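Local coordinates for Low density lipoprotein receptor adapter protein 1 (Rattus norvegicus, PDB 3SO6) that serves as a clathrin-associated adaptor whose PTB (PID) domain, the part present here, binds the NPXY internalization motif of the LDL receptor for its endocytosis, at residues V46-S51 with H102-T107. Numbering follows the deposited sequence.
Sequences VTLKVS and HAFLCT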
ATOM      1  N   VAL A  46     -12.329   3.785   0.335  1.00 18.11           N
ATOM      2  CA  VAL A  46     -11.512   3.636  -0.829  1.00 18.32           C
ATOM      3  C   VAL A  46     -11.436   2.186  -1.248  1.00 18.44           C
ATOM      4  O   VAL A  46     -11.333   1.307  -0.379  1.00 20.77           O
ATOM      5  CB  VAL A  46     -10.093   4.264  -0.568  1.00 18.47           C
ATOM      6  CG1 VAL A  46      -9.032   3.939  -1.637  1.00 21.05           C
ATOM      7  CG2 VAL A  46     -10.201   5.777  -0.284  1.00 19.34           C
ATOM      8  N   THR A  47     -11.405   1.950  -2.558  1.00 16.12           N
ATOM      9  CA  THR A  47     -11.223   0.625  -3.136  1.00 17.76           C
ATOM     10  C   THR A  47      -9.835   0.484  -3.665  1.00 16.23           C
ATOM     11  O   THR A  47      -9.299   1.384  -4.273  1.00 17.81           O
ATOM     12  CB  THR A  47     -12.271   0.432  -4.268  1.00 19.34           C
ATOM     13  OG1 THR A  47     -13.547   0.541  -3.622  1.00 24.10           O
ATOM     14  CG2 THR A  47     -12.123  -0.874  -4.946  1.00 21.98           C
ATOM     15  N   LEU A  48      -9.187  -0.614  -3.273  1.00 16.55           N
ATOM     16  CA  LEU A  48      -7.847  -0.943  -3.782  1.00 16.09           C
ATOM     17  C   LEU A  48      -7.951  -2.121  -4.755  1.00 16.92           C
ATOM     18  O   LEU A  48      -8.538  -3.154  -4.420  1.00 18.87           O
ATOM     19  CB  LEU A  48      -6.921  -1.458  -2.664  1.00 17.76           C
ATOM     20  CG  LEU A  48      -6.389  -0.437  -1.710  1.00 18.22           C
ATOM     21  CD1 LEU A  48      -7.548   0.221  -0.851  1.00 22.52           C
ATOM     22  CD2 LEU A  48      -5.273  -0.968  -0.767  1.00 16.83           C
ATOM     23  N   LYS A  49      -7.372  -1.967  -5.936  1.00 16.01           N
ATOM     24  CA  LYS A  49      -7.277  -3.081  -6.898  1.00 15.05           C
ATOM     25  C   LYS A  49      -5.786  -3.373  -7.069  1.00 14.00           C
ATOM     26  O   LYS A  49      -4.988  -2.537  -7.613  1.00 16.63           O
ATOM     27  CB  LYS A  49      -7.984  -2.762  -8.230  1.00 17.35           C
ATOM     28  CG  LYS A  49      -8.049  -4.039  -9.140  1.00 21.04           C
ATOM     29  CD  LYS A  49      -8.799  -3.803 -10.490  1.00 26.39           C
ATOM     30  N   VAL A  50      -5.401  -4.573  -6.637  1.00 11.08           N
ATOM     31  CA  VAL A  50      -3.955  -4.950  -6.540  1.00 11.75           C
ATOM     32  C   VAL A  50      -3.632  -5.896  -7.718  1.00 12.58           C
ATOM     33  O   VAL A  50      -4.356  -6.898  -7.871  1.00 13.50           O
ATOM     34  CB  VAL A  50      -3.728  -5.696  -5.184  1.00 10.44           C
ATOM     35  CG1 VAL A  50      -2.294  -6.143  -5.100  1.00 13.15           C
ATOM     36  CG2 VAL A  50      -4.131  -4.788  -4.021  1.00 12.62           C
ATOM     37  N   SER A  51      -2.599  -5.584  -8.482  1.00 12.70           N
ATOM     38  CA  SER A  51      -2.156  -6.569  -9.529  1.00 12.97           C
ATOM     39  C   SER A  51      -0.681  -6.347  -9.692  1.00 11.83           C
ATOM     40  O   SER A  51      -0.098  -5.472  -9.037  1.00 11.93           O
ATOM     41  CB  SER A  51      -2.889  -6.228 -10.826  1.00 15.24           C
ATOM     42  OG  SER A  51      -2.360  -5.052 -11.405  1.00 17.94           O
ATOM     43  N   HIS A 102       1.058   5.166   3.181  1.00 10.78           N
ATOM     44  CA  HIS A 102      -0.384   5.288   3.098  1.00 10.95           C
ATOM     45  C   HIS A 102      -1.063   4.113   3.829  1.00 10.49           C
ATOM     46  O   HIS A 102      -0.690   2.948   3.615  1.00 11.71           O
ATOM     47  CB  HIS A 102      -0.884   5.267   1.643  1.00 12.84           C
ATOM     48  CG  HIS A 102      -0.429   6.452   0.841  1.00 13.08           C
ATOM     49  ND1 HIS A 102      -1.232   7.541   0.586  1.00 17.01           N
ATOM     50  CD2 HIS A 102       0.775   6.727   0.269  1.00 17.87           C
ATOM     51  CE1 HIS A 102      -0.569   8.410  -0.160  1.00 16.10           C
ATOM     52  NE2 HIS A 102       0.668   7.968  -0.335  1.00 18.62           N
ATOM     53  N   ALA A 103      -1.981   4.422   4.778  1.00  9.80           N
ATOM     54  CA  ALA A 103      -2.558   3.422   5.641  1.00  9.00           C
ATOM     55  C   ALA A 103      -4.063   3.303   5.469  1.00  9.09           C
ATOM     56  O   ALA A 103      -4.746   4.318   5.251  1.00 10.75           O
ATOM     57  CB  ALA A 103      -2.198   3.689   7.099  1.00 11.07           C
ATOM     58  N   PHE A 104      -4.546   2.049   5.558  1.00  9.50           N
ATOM     59  CA  PHE A 104      -5.928   1.741   5.331  1.00  9.98           C
ATOM     60  C   PHE A 104      -6.439   0.880   6.464  1.00  9.23           C
ATOM     61  O   PHE A 104      -5.776  -0.075   6.925  1.00 10.68           O
ATOM     62  CB  PHE A 104      -6.076   0.946   4.003  1.00  9.42           C
ATOM     63  CG  PHE A 104      -5.505   1.700   2.830  1.00 11.39           C
ATOM     64  CD1 PHE A 104      -4.134   1.714   2.583  1.00 12.81           C
ATOM     65  CD2 PHE A 104      -6.378   2.485   1.989  1.00 11.54           C
ATOM     66  CE1 PHE A 104      -3.634   2.493   1.505  1.00 11.92           C
ATOM     67  CE2 PHE A 104      -5.852   3.238   0.932  1.00 14.04           C
ATOM     68  CZ  PHE A 104      -4.478   3.244   0.736  1.00 13.62           C
ATOM     69  N   LEU A 105      -7.651   1.184   6.917  1.00 11.01           N
ATOM     70  CA  LEU A 105      -8.281   0.444   7.995  1.00 11.43           C
ATOM     71  C   LEU A 105      -9.195  -0.641   7.365  1.00 12.76           C
ATOM     72  O   LEU A 105     -10.021  -0.346   6.459  1.00 13.45           O
ATOM     73  CB  LEU A 105      -9.158   1.379   8.802  1.00 12.01           C
ATOM     74  CG  LEU A 105      -9.855   0.695   9.973  1.00 14.25           C
ATOM     75  CD1 LEU A 105      -8.911   0.301  11.114  1.00 14.01           C
ATOM     76  CD2 LEU A 105     -10.840   1.711  10.610  1.00 17.05           C
ATOM     77  N   CYS A 106      -8.977  -1.879   7.819  1.00 12.71           N
ATOM     78  CA  CYS A 106      -9.747  -3.033   7.374  1.00 12.53           C
ATOM     79  C   CYS A 106     -10.746  -3.329   8.488  1.00 14.68           C
ATOM     80  O   CYS A 106     -10.596  -2.929   9.646  1.00 15.72           O
ATOM     81  CB  CYS A 106      -8.821  -4.224   7.126  1.00 13.62           C
ATOM     82  SG  CYS A 106      -7.474  -3.809   5.959  1.00 13.37           S
ATOM     83  N   THR A 107     -11.726  -4.150   8.180  1.00 16.81           N
ATOM     84  CA  THR A 107     -12.661  -4.609   9.236  1.00 18.59           C
ATOM     85  C   THR A 107     -12.060  -5.510  10.267  1.00 19.04           C
ATOM     86  O   THR A 107     -12.521  -5.518  11.463  1.00 21.80           O
ATOM     87  CB  THR A 107     -13.923  -5.290   8.613  1.00 20.27           C
ATOM     88  OG1 THR A 107     -13.450  -6.276   7.679  1.00 24.22           O
ATOM     89  CG2 THR A 107     -14.663  -4.269   7.797  1.00 21.80           C
TER
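Backbone hydrogen bonds of Val46 with Leu8 and of Leu48 with Phe6 tie strand 44-51 to strand 4-16 in this PTB domain of the PH superfold, whereas what these two residues share with Phe104 is entirely apolar. Strand 4-16 lies between 44-51 and 99-105 in sheet order, and the closest CA pair, Val46 CA to Phe104 CA, is 8.5 Å apart; the two strands therefore meet through side chains across an intervening strand, on the inner side of the curved antiparallel sheet. Phe104 receives both residues, Leu48 contributing more. Leu48 CD2 sits over one face of the Phe104 ring, 4.3 Å from the centroid and only 3° off the ring normal, a well-centred, if rather long, CH-pi contact. The other methyl, Leu48 CD1, reaches Phe104 CD2 at 3.8 Å. Phe104 has CG beside its backbone N (chi1 -57°) and its ring roughly perpendicular to the CA-CB-CG plane (chi2 80°), which presents that face to Leu48. All three side chains are buried; Leu57 of strand 54-59 touches each of them, and Phe87 packs on Leu48 and Phe104. At the ring's edge, near its plane, Val46 CG1, anti to the backbone N, lies 4.1 Å from Phe104 CE2.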